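Local coordinates for uncharacterized protein SCO6318 (PDB 2QZ7), which is of unknown function but belongs to the TerD-like family, whose relatives are linked to tellurite resistance, and binds sodium ions, at residues A[118-122]-A[123-127]. Sequence-based numbering, arbitrary orientation.
Sequences GHKTF and DDVSN. With NA (sodium ion), chain E.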
ATOM      1  N   GLY A 118      -6.147 -19.234   6.362  1.00 52.66           N
ATOM      2  CA  GLY A 118      -5.796 -20.002   5.165  1.00 51.47           C
ATOM      3  C   GLY A 118      -5.292 -19.147   4.006  1.00 50.15           C
ATOM      4  O   GLY A 118      -5.503 -17.919   3.986  1.00 50.11           O
ATOM      5  N   HIS A 119      -4.641 -19.809   3.041  1.00 48.85           N
ATOM      6  CA  HIS A 119      -4.079 -19.161   1.843  1.00 48.29           C
ATOM      7  C   HIS A 119      -5.123 -18.370   1.042  1.00 47.94           C
ATOM      8  O   HIS A 119      -6.032 -18.956   0.454  1.00 47.40           O
ATOM      9  CB  HIS A 119      -3.349 -20.186   0.947  1.00 48.43           C
ATOM     10  CG  HIS A 119      -2.848 -19.625  -0.357  1.00 47.73           C
ATOM     11  ND1 HIS A 119      -1.791 -18.740  -0.441  1.00 48.30           N
ATOM     12  CD2 HIS A 119      -3.262 -19.834  -1.630  1.00 47.12           C
ATOM     13  CE1 HIS A 119      -1.578 -18.427  -1.706  1.00 46.39           C
ATOM     14  NE2 HIS A 119      -2.459 -19.079  -2.448  1.00 48.79           N
ATOM     15  N   LYS A 120      -4.980 -17.041   1.015  1.00 46.98           N
ATOM     16  CA  LYS A 120      -6.008 -16.196   0.399  1.00 46.56           C
ATOM     17  C   LYS A 120      -5.414 -15.123  -0.532  1.00 46.35           C
ATOM     18  O   LYS A 120      -4.531 -14.361  -0.146  1.00 45.34           O
ATOM     19  CB  LYS A 120      -6.886 -15.587   1.493  1.00 46.42           C
ATOM     20  CG  LYS A 120      -8.128 -14.853   1.025  1.00 47.11           C
ATOM     21  CD  LYS A 120      -8.758 -14.050   2.172  1.00 45.91           C
ATOM     22  CE  LYS A 120      -9.568 -14.970   3.111  1.00 44.45           C
ATOM     23  NZ  LYS A 120     -10.176 -14.203   4.267  1.00 42.76           N
ATOM     24  N   THR A 121      -5.899 -15.090  -1.771  1.00 46.21           N
ATOM     25  CA  THR A 121      -5.356 -14.190  -2.791  1.00 45.68           C
ATOM     26  C   THR A 121      -6.405 -13.130  -3.185  1.00 44.99           C
ATOM     27  O   THR A 121      -7.547 -13.185  -2.730  1.00 44.48           O
ATOM     28  CB  THR A 121      -4.928 -14.974  -4.031  1.00 45.40           C
ATOM     29  OG1 THR A 121      -6.098 -15.470  -4.689  1.00 46.64           O
ATOM     30  CG2 THR A 121      -4.012 -16.174  -3.666  1.00 47.54           C
ATOM     31  N   PHE A 122      -6.006 -12.182  -4.034  1.00 44.28           N
ATOM     32  CA  PHE A 122      -6.887 -11.122  -4.528  1.00 44.09           C
ATOM     33  C   PHE A 122      -8.051 -11.669  -5.341  1.00 44.90           C
ATOM     34  O   PHE A 122      -9.134 -11.044  -5.384  1.00 44.54           O
ATOM     35  CB  PHE A 122      -6.095 -10.072  -5.327  1.00 42.83           C
ATOM     36  CG  PHE A 122      -5.252  -9.177  -4.461  1.00 42.72           C
ATOM     37  CD1 PHE A 122      -5.816  -8.080  -3.819  1.00 39.25           C
ATOM     38  CD2 PHE A 122      -3.889  -9.437  -4.275  1.00 39.90           C
ATOM     39  CE1 PHE A 122      -5.031  -7.258  -2.985  1.00 41.31           C
ATOM     40  CE2 PHE A 122      -3.099  -8.648  -3.466  1.00 41.70           C
ATOM     41  CZ  PHE A 122      -3.667  -7.519  -2.813  1.00 41.71           C
ATOM     42  N   ASP A 123      -7.824 -12.822  -5.972  1.00 45.88           N
ATOM     43  CA  ASP A 123      -8.853 -13.543  -6.750  1.00 46.74           C
ATOM     44  C   ASP A 123      -9.949 -14.144  -5.880  1.00 46.74           C
ATOM     45  O   ASP A 123     -11.070 -14.295  -6.343  1.00 46.90           O
ATOM     46  CB  ASP A 123      -8.238 -14.647  -7.616  1.00 46.96           C
ATOM     47  CG  ASP A 123      -9.135 -15.030  -8.777  1.00 50.07           C
ATOM     48  OD1 ASP A 123      -9.548 -14.104  -9.523  1.00 54.17           O
ATOM     49  OD2 ASP A 123      -9.453 -16.234  -8.933  1.00 50.74           O
ATOM     50  N   ASP A 124      -9.606 -14.486  -4.632  1.00 47.12           N
ATOM     51  CA  ASP A 124     -10.557 -14.976  -3.616  1.00 47.13           C
ATOM     52  C   ASP A 124     -11.475 -13.898  -2.998  1.00 46.97           C
ATOM     53  O   ASP A 124     -12.384 -14.238  -2.235  1.00 46.94           O
ATOM     54  CB  ASP A 124      -9.803 -15.669  -2.475  1.00 46.50           C
ATOM     55  CG  ASP A 124      -8.920 -16.803  -2.961  1.00 48.20           C
ATOM     56  OD1 ASP A 124      -9.378 -17.624  -3.792  1.00 47.93           O
ATOM     57  OD2 ASP A 124      -7.765 -16.893  -2.502  1.00 48.66           O
ATOM     58  N   VAL A 125     -11.232 -12.623  -3.300  1.00 46.43           N
ATOM     59  CA  VAL A 125     -11.935 -11.521  -2.618  1.00 46.66           C
ATOM     60  C   VAL A 125     -12.596 -10.609  -3.664  1.00 47.26           C
ATOM     61  O   VAL A 125     -11.902 -10.056  -4.540  1.00 47.12           O
ATOM     62  CB  VAL A 125     -10.980 -10.658  -1.697  1.00 47.83           C
ATOM     63  CG1 VAL A 125     -11.794  -9.639  -0.856  1.00 46.24           C
ATOM     64  CG2 VAL A 125     -10.112 -11.537  -0.781  1.00 46.91           C
ATOM     65  N   SER A 126     -13.924 -10.453  -3.587  1.00 47.30           N
ATOM     66  CA  SER A 126     -14.658  -9.731  -4.641  1.00 46.87           C
ATOM     67  C   SER A 126     -14.614  -8.205  -4.525  1.00 46.76           C
ATOM     68  O   SER A 126     -14.572  -7.626  -3.423  1.00 46.70           O
ATOM     69  CB  SER A 126     -16.083 -10.299  -4.899  1.00 47.56           C
ATOM     70  OG  SER A 126     -16.795 -10.598  -3.719  1.00 47.16           O
ATOM     71  N   ASN A 127     -14.534  -7.569  -5.691  1.00 45.79           N
ATOM     72  CA  ASN A 127     -14.536  -6.132  -5.797  1.00 45.58           C
ATOM     73  C   ASN A 127     -13.436  -5.474  -4.994  1.00 45.60           C
ATOM     74  O   ASN A 127     -13.656  -4.467  -4.319  1.00 44.62           O
ATOM     75  CB  ASN A 127     -15.920  -5.591  -5.430  1.00 45.72           C
ATOM     76  CG  ASN A 127     -16.965  -5.942  -6.475  1.00 46.33           C
ATOM     77  OD1 ASN A 127     -17.900  -6.721  -6.217  1.00 43.75           O
ATOM     78  ND2 ASN A 127     -16.802  -5.379  -7.674  1.00 46.19           N
TER
HETATM   79 NA    NA E 195     -10.356  -9.520  -6.264  1.00 52.95          NA
HETATM   80  O   HOH W   1      -8.915  -9.271  -7.898  1.00 43.38           O
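Asp124 reaches back to Thr121 at the start of two overlapping type I beta-turns, Thr121 to Asp124 and Phe122 to Val125, within the loop that leads from strand 104-113 in one antiparallel sheet to strand 129-134 in the other. Its OD2 accepts the Thr121 backbone N-H at 2.7 Å in a nearly straight bond (171°). The donor approaches on the anti side of the carboxylate, somewhat out of its plane. With CG beside its own backbone N (chi1 -56°), Asp124 brings its carboxylate back beside Thr121, the first residue of the turn. Thr121 OG1 comes within 3.1 Å of the same Asp124 OD2, but its hydrogen bond is to Ala148 O.

The backbone bonds of the turns are weaker: Asp124 N meets Thr121 O at 3.1 Å, and Val125 N meets Phe122 O at 3.4 Å. The loop is thus an example of a straight side-chain-to-backbone bond supplementing turns whose main-chain bonds are bent or long. Lys120 sets its aliphatic chain across both neighbours, CG against Asp124 CB and CD against Val125 CG2. On the same side, Val125 CG2 lies 3.6 Å from Thr121 O.

What the second turn achieves is to bring two carbonyl oxygens to one cation. Phe122 O binds the sodium ion at 2.1 Å and Val125 O at 2.4 Å; a water and Thr128 OG1 also coordinate it. The shared positive ion probably offsets the repulsion between the two oxygens.

Further out, Phe122 packs its ring with Phe144 and onto Val111 and Ile113 of strand 104-113. Phe122 and Asp123 also make backbone hydrogen bonds to Ala150 and Ala148, tying the ion-binding turn to a neighbouring loop at the same Ala148 whose O pairs with Thr121 OG1.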